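Putative hyaluronoglucosaminidase (PDB 6PWI) probably acts as a hexosaminidase of glycoside hydrolase family 84, this chain carrying the catalytic barrel of a longer protein. Local coordinates at residues A[359-364]-A[386-391]; A[371-376]-A[414-419]; A[409-414]-A[447-452]. All coordinates share one frame; numbering follows the deposited sequence.

Interaction 1 pairs two neighbouring strands of the catalytic barrel. Interaction 2 sets the helix between them against the approach to strand 418-423. Its centre is about 10 Å from that of interaction 1, and a probable hydrogen bond from K419 N to A387 O (2.9 Å) links them. Interaction 3 joins a barrel loop to the start of helix 451-462. Its centre is about 12 Å from that of interaction 2, with which it shares T414; V371 N probably donates to M410 O (3.1 Å) between them. Interaction 1 is nearest the predicted active site: the W390 side chain is about 10 Å from that of D299, the predicted donor, and about 3 Å from a 1,2-ethanediol, probably from the crystallisation liquor.

Interaction 1 of 3, residues A[359-364]-A[386-391]; sequences DIMWTG and QAFMWL
M361 and F388 lie side by side on one face of a parallel strand pair, with the methionine methyl over the phenyl ring. M361 CE is 3.5 Å from the F388 ring centroid and 10° off the ring normal. The methionine chain bends at its last torsion (chi3 82°), which brings CE in over the ring. M361 SD makes a looser, oblique Met-aromatic contact, 4.5 Å from the F388 centroid. M361 SD also lies 4.0 Å from W390 CE3. A second CH-pi contact comes from T363: its CG2 stands over the five-membered ring of W390, 4.2 Å from the centroid.

Backbone bonds join the two strands. F388 N donates to I360 O at 2.9 Å, and W390 N donates to W362 O at 2.7 Å. Strands 359-362 and 387-391 are the sixth and seventh of the closed eight-stranded parallel barrel, the TIM-barrel fold of the family 84 catalytic domain. Helix 373-383 makes the crossover between them. M361 and F388 point into the barrel, where both also touch I328 and V422.

Apolar contact on the other face is smaller. W362 CB meets A387 CB at 3.9 Å, and the indole then leads away to F379, which it meets edge-to-face.

The polar groups find partners nearby. D359 OD1 forms a salt bridge with K419, W362 NE1 bonds T375 OG1, T363 OG1 bonds V366 O, and W390 NE1 bonds N392 OD1.

Interaction 2 of 3, residues A[371-376]-A[414-419]; sequences VTQETF and TVTNFK
F418 overlaps one face of F376 in an offset stack. The ring centroids are 4.6 Å apart and the planes differ by 11°. The shift puts F418 CB, not its ring centre, above the middle of the F376 ring, 3.7 Å from the centroid. F418 CG lies between its backbone N and carbonyl carbon (chi1 72°), which places CG over the rim of F376 near CE2. T375 CG2 covers the opposite face of F376. V415 CG1 fills in at the edge, in the ring plane, 3.7 Å from F376 CD2. V415 thus has two roles, because its other branch, CG2, packs on the backbone where the helix begins, 3.5 Å from Q373 N. V371 CG1 adds apolar contact to V415 CG1 at 4.2 Å.

The amides of Q373 and N417 stack with their planes 15° apart. N417 ND2 also makes a weak but straight bond to Q373 O (3.4 Å). One water donates to both F376 O and N417 O, bridging the backbones. T372 is the N-cap: its OG1 accepts from T375 N at 3.1 Å. R446 makes a cation-pi contact with the F418 ring, and F376 and F418 both touch M389 of strand 387-391.

Such a layer, a helix N-terminus laid against the chain entering the next-but-one strand, belongs to the outer shell of this TIM barrel.

Interaction 3 of 3, residues A[409-414]-A[447-452]; sequences EMLDPT and ADFDMD
L411 meets the ring of F449 with its CB and CD1, each 4.0 Å from F449 CE2. The leucine comes in obliquely. The contact joins the loop between the seventh and eighth strands of the TIM barrel to the chain that leaves helix 433-444 and starts helix 451-462. No hydrogen bond crosses between the two segments, so van der Waals contact carries most of it.

P413 makes the next contact. P413 CB rests on the backbone of the second segment, 4.0 Å from A447 O, and 4.4 Å from F449 CB. P413 O faces A447 CA at 3.5 Å, in a CA-H...O contact. At the far end M451 meets the other segment through its sulfur, with M451 SD 3.7 Å from E409 CA. CG anti to the backbone N (chi1 -173°) and an extended chi2 carry the sulfur out to the E409 backbone.

A second shell surrounds these groups. Y442 of helix 433-444 meets the F449 ring edge-to-face, and its OH bonds D412 O, so one tyrosine contacts both segments. L411 also packs on I439 and Y442. M451 is placed by the helix start: D450 is the N-cap, and its OD1 accepts from K453 N. D452 forms a salt bridge with K407, and E409 OE1 accepts from E490 N.

An Asx turn shapes the chain around P413. D412 OD1 takes two bonds from the same face of its carboxylate, from T414 N at 3.0 Å and from T414 OG1 at 2.8 Å.

Interaction 1 of 3, residues A[359-364]-A[386-391]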
ATOM      1  N   ASP A 359     -19.303  -6.338   1.584  1.00 26.46           N
ATOM      2  CA  ASP A 359     -18.211  -6.062   2.503  1.00 27.38           C
ATOM      3  C   ASP A 359     -18.341  -4.647   3.064  1.00 25.60           C
ATOM      4  O   ASP A 359     -18.146  -3.669   2.347  1.00 25.55           O
ATOM      5  CB  ASP A 359     -16.864  -6.301   1.819  1.00 29.97           C
ATOM      6  CG  ASP A 359     -16.816  -7.685   1.197  1.00 33.52           C
ATOM      7  OD1 ASP A 359     -17.013  -8.667   1.953  1.00 34.59           O
ATOM      8  OD2 ASP A 359     -16.645  -7.770  -0.046  1.00 35.04           O
ATOM      9  N   ILE A 360     -18.676  -4.559   4.356  1.00 23.72           N
ATOM     10  CA  ILE A 360     -18.870  -3.283   5.025  1.00 22.09           C
ATOM     11  C   ILE A 360     -17.548  -2.857   5.669  1.00 22.18           C
ATOM     12  O   ILE A 360     -16.874  -3.662   6.314  1.00 22.83           O
ATOM     13  CB  ILE A 360     -20.021  -3.404   6.041  1.00 20.61           C
ATOM     14  CG1 ILE A 360     -21.348  -3.692   5.332  1.00 19.71           C
ATOM     15  CG2 ILE A 360     -20.090  -2.165   6.922  1.00 20.08           C
ATOM     16  CD1 ILE A 360     -22.376  -4.419   6.173  1.00 19.23           C
ATOM     17  N   MET A 361     -17.181  -1.586   5.478  1.00 21.50           N
ATOM     18  CA  MET A 361     -15.878  -1.087   5.886  1.00 21.30           C
ATOM     19  C   MET A 361     -15.962  -0.431   7.263  1.00 20.60           C
ATOM     20  O   MET A 361     -17.051  -0.176   7.777  1.00 20.57           O
ATOM     21  CB  MET A 361     -15.323  -0.081   4.876  1.00 22.64           C
ATOM     22  CG  MET A 361     -15.189  -0.654   3.489  1.00 25.13           C
ATOM     23  SD  MET A 361     -13.981   0.257   2.508  1.00 27.13           S
ATOM     24  CE  MET A 361     -12.460  -0.494   3.093  1.00 25.51           C
ATOM     25  N   TRP A 362     -14.784  -0.153   7.832  1.00 19.27           N
ATOM     26  CA  TRP A 362     -14.611   0.228   9.222  1.00 18.50           C
ATOM     27  C   TRP A 362     -13.209   0.807   9.358  1.00 18.46           C
ATOM     28  O   TRP A 362     -12.272   0.254   8.781  1.00 18.09           O
ATOM     29  CB  TRP A 362     -14.754  -1.029  10.084  1.00 17.87           C
ATOM     30  CG  TRP A 362     -14.838  -0.840  11.568  1.00 17.60           C
ATOM     31  CD1 TRP A 362     -13.932  -1.252  12.507  1.00 17.44           C
ATOM     32  CD2 TRP A 362     -15.934  -0.262  12.296  1.00 17.29           C
ATOM     33  NE1 TRP A 362     -14.383  -0.956  13.767  1.00 17.18           N
ATOM     34  CE2 TRP A 362     -15.605  -0.344  13.666  1.00 17.02           C
ATOM     35  CE3 TRP A 362     -17.150   0.319  11.919  1.00 17.34           C
ATOM     36  CZ2 TRP A 362     -16.452   0.137  14.659  1.00 17.08           C
ATOM     37  CZ3 TRP A 362     -17.987   0.796  12.902  1.00 17.51           C
ATOM     38  CH2 TRP A 362     -17.640   0.698  14.250  1.00 17.53           C
ATOM     39  N   THR A 363     -13.068   1.905  10.110  1.00 18.49           N
ATOM     40  CA  THR A 363     -11.747   2.497  10.254  1.00 19.27           C
ATOM     41  C   THR A 363     -11.155   2.169  11.621  1.00 20.29           C
ATOM     42  O   THR A 363      -9.993   2.490  11.865  1.00 21.79           O
ATOM     43  CB  THR A 363     -11.722   4.002   9.950  1.00 18.91           C
ATOM     44  OG1 THR A 363     -12.302   4.687  11.061  1.00 18.61           O
ATOM     45  CG2 THR A 363     -12.421   4.356   8.656  1.00 18.18           C
ATOM     46  N   GLY A 364     -11.957   1.539  12.494  1.00 20.82           N
ATOM     47  CA  GLY A 364     -11.516   1.143  13.826  1.00 21.59           C
ATOM     48  C   GLY A 364     -12.296   1.838  14.945  1.00 22.97           C
ATOM     49  O   GLY A 364     -13.468   2.188  14.785  1.00 21.52           O
ATOM     50  N   GLN A 386     -17.807  -9.870   9.733  1.00 28.44           N
ATOM     51  CA  GLN A 386     -16.485  -9.311   9.946  1.00 28.81           C
ATOM     52  C   GLN A 386     -16.289  -8.058   9.096  1.00 29.34           C
ATOM     53  O   GLN A 386     -16.905  -7.910   8.041  1.00 31.83           O
ATOM     54  CB  GLN A 386     -15.431 -10.368   9.647  1.00 30.22           C
ATOM     55  CG  GLN A 386     -15.470 -11.523  10.629  1.00 33.09           C
ATOM     56  CD  GLN A 386     -14.320 -12.465  10.386  1.00 35.87           C
ATOM     57  OE1 GLN A 386     -13.838 -12.613   9.259  1.00 35.34           O
ATOM     58  NE2 GLN A 386     -13.865 -13.094  11.458  1.00 38.96           N
ATOM     59  N   ALA A 387     -15.406  -7.170   9.570  1.00 27.50           N
ATOM     60  CA  ALA A 387     -15.195  -5.870   8.956  1.00 25.67           C
ATOM     61  C   ALA A 387     -14.187  -5.956   7.817  1.00 25.05           C
ATOM     62  O   ALA A 387     -13.336  -6.843   7.780  1.00 25.80           O
ATOM     63  CB  ALA A 387     -14.735  -4.885  10.000  1.00 26.46           C
ATOM     64  N   PHE A 388     -14.315  -5.014   6.885  1.00 24.44           N
ATOM     65  CA  PHE A 388     -13.286  -4.711   5.907  1.00 25.08           C
ATOM     66  C   PHE A 388     -12.624  -3.408   6.358  1.00 25.77           C
ATOM     67  O   PHE A 388     -13.279  -2.369   6.424  1.00 26.26           O
ATOM     68  CB  PHE A 388     -13.914  -4.685   4.506  1.00 24.59           C
ATOM     69  CG  PHE A 388     -13.027  -4.284   3.349  1.00 24.24           C
ATOM     70  CD1 PHE A 388     -11.643  -4.400   3.414  1.00 24.56           C
ATOM     71  CD2 PHE A 388     -13.588  -3.819   2.168  1.00 24.39           C
ATOM     72  CE1 PHE A 388     -10.840  -4.036   2.343  1.00 24.48           C
ATOM     73  CE2 PHE A 388     -12.788  -3.466   1.092  1.00 25.18           C
ATOM     74  CZ  PHE A 388     -11.415  -3.567   1.183  1.00 25.30           C
ATOM     75  N   MET A 389     -11.334  -3.487   6.706  1.00 25.72           N
ATOM     76  CA  MET A 389     -10.639  -2.403   7.378  1.00 26.06           C
ATOM     77  C   MET A 389     -10.222  -1.341   6.362  1.00 25.44           C
ATOM     78  O   MET A 389      -9.584  -1.655   5.357  1.00 26.45           O
ATOM     79  CB  MET A 389      -9.400  -2.944   8.100  1.00 28.41           C
ATOM     80  CG  MET A 389      -8.427  -1.872   8.551  1.00 29.88           C
ATOM     81  SD  MET A 389      -8.966  -1.168  10.111  1.00 35.67           S
ATOM     82  CE  MET A 389      -7.565  -0.132  10.532  1.00 34.11           C
ATOM     83  N   TRP A 390     -10.615  -0.091   6.636  1.00 23.49           N
ATOM     84  CA  TRP A 390     -10.104   1.096   5.967  1.00 22.29           C
ATOM     85  C   TRP A 390      -9.059   1.728   6.886  1.00 21.41           C
ATOM     86  O   TRP A 390      -9.405   2.240   7.954  1.00 20.34           O
ATOM     87  CB  TRP A 390     -11.273   2.050   5.669  1.00 23.56           C
ATOM     88  CG  TRP A 390     -10.950   3.430   5.162  1.00 25.24           C
ATOM     89  CD1 TRP A 390      -9.899   4.234   5.513  1.00 25.18           C
ATOM     90  CD2 TRP A 390     -11.742   4.207   4.238  1.00 25.55           C
ATOM     91  NE1 TRP A 390      -9.961   5.431   4.849  1.00 25.03           N
ATOM     92  CE2 TRP A 390     -11.083   5.446   4.061  1.00 25.51           C
ATOM     93  CE3 TRP A 390     -12.929   3.969   3.530  1.00 25.35           C
ATOM     94  CZ2 TRP A 390     -11.578   6.441   3.215  1.00 26.06           C
ATOM     95  CZ3 TRP A 390     -13.422   4.957   2.702  1.00 26.07           C
ATOM     96  CH2 TRP A 390     -12.756   6.177   2.549  1.00 25.83           C
ATOM     97  N   LEU A 391      -7.780   1.656   6.484  1.00 19.58           N
ATOM     98  CA  LEU A 391      -6.697   2.146   7.323  1.00 18.73           C
ATOM     99  C   LEU A 391      -6.328   3.574   6.933  1.00 18.66           C
ATOM    100  O   LEU A 391      -5.832   3.822   5.836  1.00 18.34           O
ATOM    101  CB  LEU A 391      -5.488   1.214   7.211  1.00 18.14           C
ATOM    102  CG  LEU A 391      -4.295   1.612   8.080  1.00 18.00           C
ATOM    103  CD1 LEU A 391      -4.647   1.537   9.554  1.00 18.23           C
ATOM    104  CD2 LEU A 391      -3.086   0.744   7.784  1.00 17.44           C
TER

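Interaction 2 of 3, residues A[371-376]-A[414-419]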
ATOM      1  N   VAL A 371      -5.212  -1.305  13.936  1.00 22.96           N
ATOM      2  CA  VAL A 371      -5.794  -2.621  13.723  1.00 24.77           C
ATOM      3  C   VAL A 371      -5.749  -3.393  15.036  1.00 25.98           C
ATOM      4  O   VAL A 371      -4.668  -3.765  15.486  1.00 27.49           O
ATOM      5  CB  VAL A 371      -5.061  -3.415  12.627  1.00 24.03           C
ATOM      6  CG1 VAL A 371      -5.679  -4.797  12.469  1.00 24.04           C
ATOM      7  CG2 VAL A 371      -5.047  -2.675  11.300  1.00 23.95           C
ATOM      8  N   THR A 372      -6.917  -3.638  15.639  1.00 26.43           N
ATOM      9  CA  THR A 372      -6.971  -4.366  16.900  1.00 27.38           C
ATOM     10  C   THR A 372      -8.062  -5.430  16.843  1.00 27.83           C
ATOM     11  O   THR A 372      -9.073  -5.252  16.167  1.00 28.75           O
ATOM     12  CB  THR A 372      -7.244  -3.443  18.097  1.00 26.28           C
ATOM     13  OG1 THR A 372      -8.585  -2.954  18.012  1.00 25.96           O
ATOM     14  CG2 THR A 372      -6.271  -2.290  18.206  1.00 24.73           C
ATOM     15  N   GLN A 373      -7.858  -6.515  17.599  1.00 27.81           N
ATOM     16  CA  GLN A 373      -8.856  -7.564  17.718  1.00 27.85           C
ATOM     17  C   GLN A 373     -10.151  -6.979  18.290  1.00 26.68           C
ATOM     18  O   GLN A 373     -11.237  -7.329  17.837  1.00 25.95           O
ATOM     19  CB  GLN A 373      -8.281  -8.718  18.542  1.00 29.69           C
ATOM     20  CG  GLN A 373      -9.240  -9.879  18.765  1.00 33.10           C
ATOM     21  CD  GLN A 373      -9.193 -10.944  17.696  1.00 38.14           C
ATOM     22  OE1 GLN A 373      -8.386 -10.902  16.767  1.00 41.43           O
ATOM     23  NE2 GLN A 373     -10.065 -11.932  17.831  1.00 39.98           N
ATOM     24  N   GLU A 374     -10.022  -6.053  19.252  1.00 26.37           N
ATOM     25  CA  GLU A 374     -11.157  -5.555  20.020  1.00 27.12           C
ATOM     26  C   GLU A 374     -12.118  -4.766  19.127  1.00 26.56           C
ATOM     27  O   GLU A 374     -13.335  -4.923  19.234  1.00 26.80           O
ATOM     28  CB  GLU A 374     -10.712  -4.709  21.217  1.00 28.64           C
ATOM     29  CG  GLU A 374     -10.065  -5.503  22.339  1.00 31.49           C
ATOM     30  CD  GLU A 374      -8.621  -5.952  22.130  1.00 35.20           C
ATOM     31  OE1 GLU A 374      -7.912  -5.384  21.252  1.00 33.94           O
ATOM     32  OE2 GLU A 374      -8.199  -6.884  22.851  1.00 38.41           O
ATOM     33  N   THR A 375     -11.566  -3.922  18.249  1.00 24.26           N
ATOM     34  CA  THR A 375     -12.391  -3.134  17.348  1.00 23.51           C
ATOM     35  C   THR A 375     -13.183  -4.037  16.396  1.00 23.08           C
ATOM     36  O   THR A 375     -14.321  -3.719  16.045  1.00 22.45           O
ATOM     37  CB  THR A 375     -11.586  -2.039  16.632  1.00 23.30           C
ATOM     38  OG1 THR A 375     -12.534  -1.049  16.239  1.00 23.59           O
ATOM     39  CG2 THR A 375     -10.815  -2.516  15.421  1.00 22.13           C
ATOM     40  N   PHE A 376     -12.577  -5.157  15.983  1.00 22.36           N
ATOM     41  CA  PHE A 376     -13.228  -6.073  15.062  1.00 22.68           C
ATOM     42  C   PHE A 376     -14.281  -6.903  15.790  1.00 23.98           C
ATOM     43  O   PHE A 376     -15.329  -7.197  15.217  1.00 24.68           O
ATOM     44  CB  PHE A 376     -12.202  -6.886  14.266  1.00 21.63           C
ATOM     45  CG  PHE A 376     -11.379  -6.050  13.318  1.00 20.84           C
ATOM     46  CD1 PHE A 376     -11.971  -5.051  12.555  1.00 20.05           C
ATOM     47  CD2 PHE A 376     -10.015  -6.255  13.184  1.00 20.24           C
ATOM     48  CE1 PHE A 376     -11.213  -4.265  11.698  1.00 19.37           C
ATOM     49  CE2 PHE A 376      -9.264  -5.480  12.309  1.00 19.83           C
ATOM     50  CZ  PHE A 376      -9.862  -4.479  11.578  1.00 18.94           C
ATOM     51  N   THR A 414      -1.298 -10.415  15.030  1.00 24.85           N
ATOM     52  CA  THR A 414      -2.008 -11.453  15.765  1.00 24.70           C
ATOM     53  C   THR A 414      -3.523 -11.332  15.592  1.00 25.90           C
ATOM     54  O   THR A 414      -4.267 -12.123  16.173  1.00 26.35           O
ATOM     55  CB  THR A 414      -1.706 -11.396  17.270  1.00 24.36           C
ATOM     56  OG1 THR A 414      -2.215 -10.152  17.763  1.00 22.63           O
ATOM     57  CG2 THR A 414      -0.236 -11.571  17.595  1.00 22.66           C
ATOM     58  N   VAL A 415      -3.971 -10.332  14.818  1.00 26.08           N
ATOM     59  CA  VAL A 415      -5.394 -10.089  14.622  1.00 26.45           C
ATOM     60  C   VAL A 415      -5.891 -10.912  13.434  1.00 26.99           C
ATOM     61  O   VAL A 415      -5.314 -10.849  12.353  1.00 27.85           O
ATOM     62  CB  VAL A 415      -5.698  -8.592  14.426  1.00 25.35           C
ATOM     63  CG1 VAL A 415      -7.181  -8.355  14.176  1.00 24.81           C
ATOM     64  CG2 VAL A 415      -5.219  -7.765  15.604  1.00 24.59           C
ATOM     65  N   THR A 416      -7.005 -11.627  13.629  1.00 28.72           N
ATOM     66  CA  THR A 416      -7.423 -12.649  12.678  1.00 31.65           C
ATOM     67  C   THR A 416      -8.846 -12.418  12.156  1.00 31.90           C
ATOM     68  O   THR A 416      -9.266 -13.080  11.212  1.00 33.96           O
ATOM     69  CB  THR A 416      -7.324 -14.047  13.313  1.00 32.35           C
ATOM     70  OG1 THR A 416      -8.185 -14.079  14.455  1.00 33.35           O
ATOM     71  CG2 THR A 416      -5.921 -14.418  13.739  1.00 31.95           C
ATOM     72  N   ASN A 417      -9.598 -11.495  12.763  1.00 32.37           N
ATOM     73  CA  ASN A 417     -11.049 -11.536  12.637  1.00 33.33           C
ATOM     74  C   ASN A 417     -11.575 -10.456  11.686  1.00 32.68           C
ATOM     75  O   ASN A 417     -12.488  -9.703  12.038  1.00 32.61           O
ATOM     76  CB  ASN A 417     -11.725 -11.478  14.015  1.00 35.11           C
ATOM     77  CG  ASN A 417     -11.264 -10.312  14.871  1.00 36.91           C
ATOM     78  OD1 ASN A 417     -10.178  -9.765  14.663  1.00 37.25           O
ATOM     79  ND2 ASN A 417     -12.082  -9.922  15.839  1.00 36.56           N
ATOM     80  N   PHE A 418     -11.021 -10.394  10.468  1.00 29.41           N
ATOM     81  CA  PHE A 418     -11.431  -9.368   9.521  1.00 27.68           C
ATOM     82  C   PHE A 418     -11.118  -9.808   8.094  1.00 26.17           C
ATOM     83  O   PHE A 418     -10.293 -10.695   7.890  1.00 25.99           O
ATOM     84  CB  PHE A 418     -10.855  -7.996   9.898  1.00 26.42           C
ATOM     85  CG  PHE A 418      -9.374  -7.830   9.681  1.00 25.59           C
ATOM     86  CD1 PHE A 418      -8.897  -6.961   8.716  1.00 24.98           C
ATOM     87  CD2 PHE A 418      -8.457  -8.548  10.433  1.00 25.28           C
ATOM     88  CE1 PHE A 418      -7.535  -6.807   8.511  1.00 25.30           C
ATOM     89  CE2 PHE A 418      -7.095  -8.390  10.230  1.00 25.89           C
ATOM     90  CZ  PHE A 418      -6.635  -7.517   9.271  1.00 25.43           C
ATOM     91  N   LYS A 419     -11.776  -9.146   7.130  1.00 24.56           N
ATOM     92  CA  LYS A 419     -11.911  -9.610   5.758  1.00 24.24           C
ATOM     93  C   LYS A 419     -10.760  -9.108   4.889  1.00 23.54           C
ATOM     94  O   LYS A 419     -10.551  -9.614   3.790  1.00 23.93           O
ATOM     95  CB  LYS A 419     -13.224  -9.098   5.155  1.00 26.08           C
ATOM     96  CG  LYS A 419     -14.494  -9.740   5.691  1.00 28.51           C
ATOM     97  CD  LYS A 419     -15.747  -9.340   4.938  1.00 30.56           C
ATOM     98  CE  LYS A 419     -16.786 -10.446   4.910  1.00 32.78           C
ATOM     99  NZ  LYS A 419     -18.115  -9.933   4.495  1.00 38.42           N
TER
HETATM  100  O   HOH W   1     -14.866  -7.871  12.372  1.00 23.72           O

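Interaction 3 of 3, residues A[409-414]-A[447-452]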
ATOM      1  N   GLU A 409       3.439   0.318  11.918  1.00 25.87           N
ATOM      2  CA  GLU A 409       3.253   0.269  13.358  1.00 26.41           C
ATOM      3  C   GLU A 409       1.812  -0.080  13.723  1.00 27.02           C
ATOM      4  O   GLU A 409       1.575  -0.628  14.797  1.00 27.29           O
ATOM      5  CB  GLU A 409       3.557   1.636  13.966  1.00 27.77           C
ATOM      6  CG  GLU A 409       4.999   1.814  14.385  1.00 30.23           C
ATOM      7  CD  GLU A 409       5.234   3.080  15.191  1.00 32.89           C
ATOM      8  OE1 GLU A 409       5.815   4.038  14.626  1.00 32.83           O
ATOM      9  OE2 GLU A 409       4.825   3.115  16.379  1.00 34.70           O
ATOM     10  N   MET A 410       0.851   0.255  12.849  1.00 26.67           N
ATOM     11  CA  MET A 410      -0.563   0.123  13.180  1.00 26.92           C
ATOM     12  C   MET A 410      -1.102  -1.257  12.798  1.00 27.33           C
ATOM     13  O   MET A 410      -2.302  -1.494  12.907  1.00 28.86           O
ATOM     14  CB  MET A 410      -1.391   1.205  12.480  1.00 25.97           C
ATOM     15  CG  MET A 410      -1.030   2.595  12.953  1.00 27.54           C
ATOM     16  SD  MET A 410      -1.605   3.904  11.859  1.00 27.30           S
ATOM     17  CE  MET A 410      -3.252   4.181  12.516  1.00 26.56           C
ATOM     18  N   LEU A 411      -0.214  -2.163  12.369  1.00 26.56           N
ATOM     19  CA  LEU A 411      -0.626  -3.450  11.831  1.00 26.17           C
ATOM     20  C   LEU A 411      -0.255  -4.562  12.811  1.00 26.35           C
ATOM     21  O   LEU A 411       0.903  -4.962  12.880  1.00 29.14           O
ATOM     22  CB  LEU A 411       0.059  -3.660  10.473  1.00 24.56           C
ATOM     23  CG  LEU A 411      -0.144  -2.545   9.446  1.00 24.22           C
ATOM     24  CD1 LEU A 411       0.588  -2.858   8.152  1.00 22.57           C
ATOM     25  CD2 LEU A 411      -1.622  -2.292   9.181  1.00 23.26           C
ATOM     26  N   ASP A 412      -1.251  -5.083  13.537  1.00 25.56           N
ATOM     27  CA  ASP A 412      -1.021  -6.130  14.523  1.00 24.97           C
ATOM     28  C   ASP A 412      -1.066  -7.523  13.881  1.00 24.28           C
ATOM     29  O   ASP A 412      -2.113  -7.979  13.419  1.00 23.48           O
ATOM     30  CB  ASP A 412      -1.964  -5.970  15.715  1.00 24.62           C
ATOM     31  CG  ASP A 412      -1.743  -6.977  16.828  1.00 25.76           C
ATOM     32  OD1 ASP A 412      -0.933  -7.932  16.643  1.00 25.42           O
ATOM     33  OD2 ASP A 412      -2.403  -6.807  17.870  1.00 26.42           O
ATOM     34  N   PRO A 413       0.072  -8.253  13.861  1.00 23.52           N
ATOM     35  CA  PRO A 413       0.139  -9.570  13.228  1.00 23.78           C
ATOM     36  C   PRO A 413      -0.672 -10.689  13.880  1.00 24.47           C
ATOM     37  O   PRO A 413      -0.760 -11.776  13.316  1.00 25.24           O
ATOM     38  CB  PRO A 413       1.633  -9.933  13.228  1.00 23.61           C
ATOM     39  CG  PRO A 413       2.266  -9.032  14.262  1.00 23.82           C
ATOM     40  CD  PRO A 413       1.369  -7.819  14.400  1.00 23.77           C
ATOM     41  N   THR A 414      -1.298 -10.415  15.030  1.00 24.85           N
ATOM     42  CA  THR A 414      -2.008 -11.453  15.765  1.00 24.70           C
ATOM     43  C   THR A 414      -3.523 -11.332  15.592  1.00 25.90           C
ATOM     44  O   THR A 414      -4.267 -12.123  16.173  1.00 26.35           O
ATOM     45  CB  THR A 414      -1.706 -11.396  17.270  1.00 24.36           C
ATOM     46  OG1 THR A 414      -2.215 -10.152  17.763  1.00 22.63           O
ATOM     47  CG2 THR A 414      -0.236 -11.571  17.595  1.00 22.66           C
ATOM     48  N   ALA A 447       0.436 -13.364  10.154  1.00 25.77           N
ATOM     49  CA  ALA A 447       1.236 -13.828  11.279  1.00 27.37           C
ATOM     50  C   ALA A 447       2.723 -13.565  11.044  1.00 28.47           C
ATOM     51  O   ALA A 447       3.444 -13.234  11.986  1.00 29.32           O
ATOM     52  CB  ALA A 447       0.962 -15.282  11.572  1.00 26.44           C
ATOM     53  N   ASP A 448       3.169 -13.686   9.786  1.00 27.46           N
ATOM     54  CA  ASP A 448       4.581 -13.555   9.467  1.00 27.18           C
ATOM     55  C   ASP A 448       4.935 -12.110   9.125  1.00 27.20           C
ATOM     56  O   ASP A 448       5.987 -11.864   8.542  1.00 27.55           O
ATOM     57  CB  ASP A 448       4.997 -14.484   8.325  1.00 28.45           C
ATOM     58  CG  ASP A 448       4.717 -15.955   8.585  1.00 29.83           C
ATOM     59  OD1 ASP A 448       4.636 -16.346   9.770  1.00 29.71           O
ATOM     60  OD2 ASP A 448       4.573 -16.703   7.594  1.00 30.25           O
ATOM     61  N   PHE A 449       4.074 -11.152   9.487  1.00 26.47           N
ATOM     62  CA  PHE A 449       4.409  -9.767   9.204  1.00 26.71           C
ATOM     63  C   PHE A 449       5.470  -9.275  10.186  1.00 28.02           C
ATOM     64  O   PHE A 449       5.219  -9.158  11.388  1.00 26.77           O
ATOM     65  CB  PHE A 449       3.188  -8.849   9.203  1.00 26.26           C
ATOM     66  CG  PHE A 449       3.516  -7.422   8.843  1.00 25.92           C
ATOM     67  CD1 PHE A 449       3.976  -7.100   7.573  1.00 26.89           C
ATOM     68  CD2 PHE A 449       3.381  -6.402   9.772  1.00 26.11           C
ATOM     69  CE1 PHE A 449       4.283  -5.788   7.239  1.00 26.08           C
ATOM     70  CE2 PHE A 449       3.686  -5.089   9.438  1.00 26.05           C
ATOM     71  CZ  PHE A 449       4.131  -4.784   8.172  1.00 26.01           C
ATOM     72  N   ASP A 450       6.657  -9.000   9.630  1.00 29.48           N
ATOM     73  CA  ASP A 450       7.773  -8.428  10.362  1.00 30.20           C
ATOM     74  C   ASP A 450       7.918  -6.955   9.985  1.00 28.58           C
ATOM     75  O   ASP A 450       8.638  -6.597   9.060  1.00 27.49           O
ATOM     76  CB  ASP A 450       9.057  -9.228  10.142  1.00 33.16           C
ATOM     77  CG  ASP A 450      10.131  -8.889  11.156  1.00 35.59           C
ATOM     78  OD1 ASP A 450      10.513  -7.707  11.244  1.00 36.93           O
ATOM     79  OD2 ASP A 450      10.560  -9.810  11.861  1.00 40.49           O
ATOM     80  N   MET A 451       7.192  -6.128  10.733  1.00 28.33           N
ATOM     81  CA  MET A 451       7.150  -4.680  10.658  1.00 29.02           C
ATOM     82  C   MET A 451       8.519  -4.095  10.294  1.00 29.31           C
ATOM     83  O   MET A 451       8.626  -3.346   9.323  1.00 27.94           O
ATOM     84  CB  MET A 451       6.699  -4.194  12.037  1.00 29.51           C
ATOM     85  CG  MET A 451       6.417  -2.733  12.157  1.00 30.14           C
ATOM     86  SD  MET A 451       5.839  -2.400  13.844  1.00 34.25           S
ATOM     87  CE  MET A 451       7.110  -3.175  14.843  1.00 32.11           C
ATOM     88  N   ASP A 452       9.565  -4.444  11.061  1.00 29.53           N
ATOM     89  CA  ASP A 452      10.870  -3.801  10.930  1.00 29.17           C
ATOM     90  C   ASP A 452      11.583  -4.257   9.659  1.00 26.99           C
ATOM     91  O   ASP A 452      12.195  -3.446   8.965  1.00 27.17           O
ATOM     92  CB  ASP A 452      11.735  -3.976  12.185  1.00 31.17           C
ATOM     93  CG  ASP A 452      11.220  -3.225  13.406  1.00 34.59           C
ATOM     94  OD1 ASP A 452      10.427  -2.283  13.227  1.00 37.85           O
ATOM     95  OD2 ASP A 452      11.601  -3.591  14.533  1.00 36.17           O
TER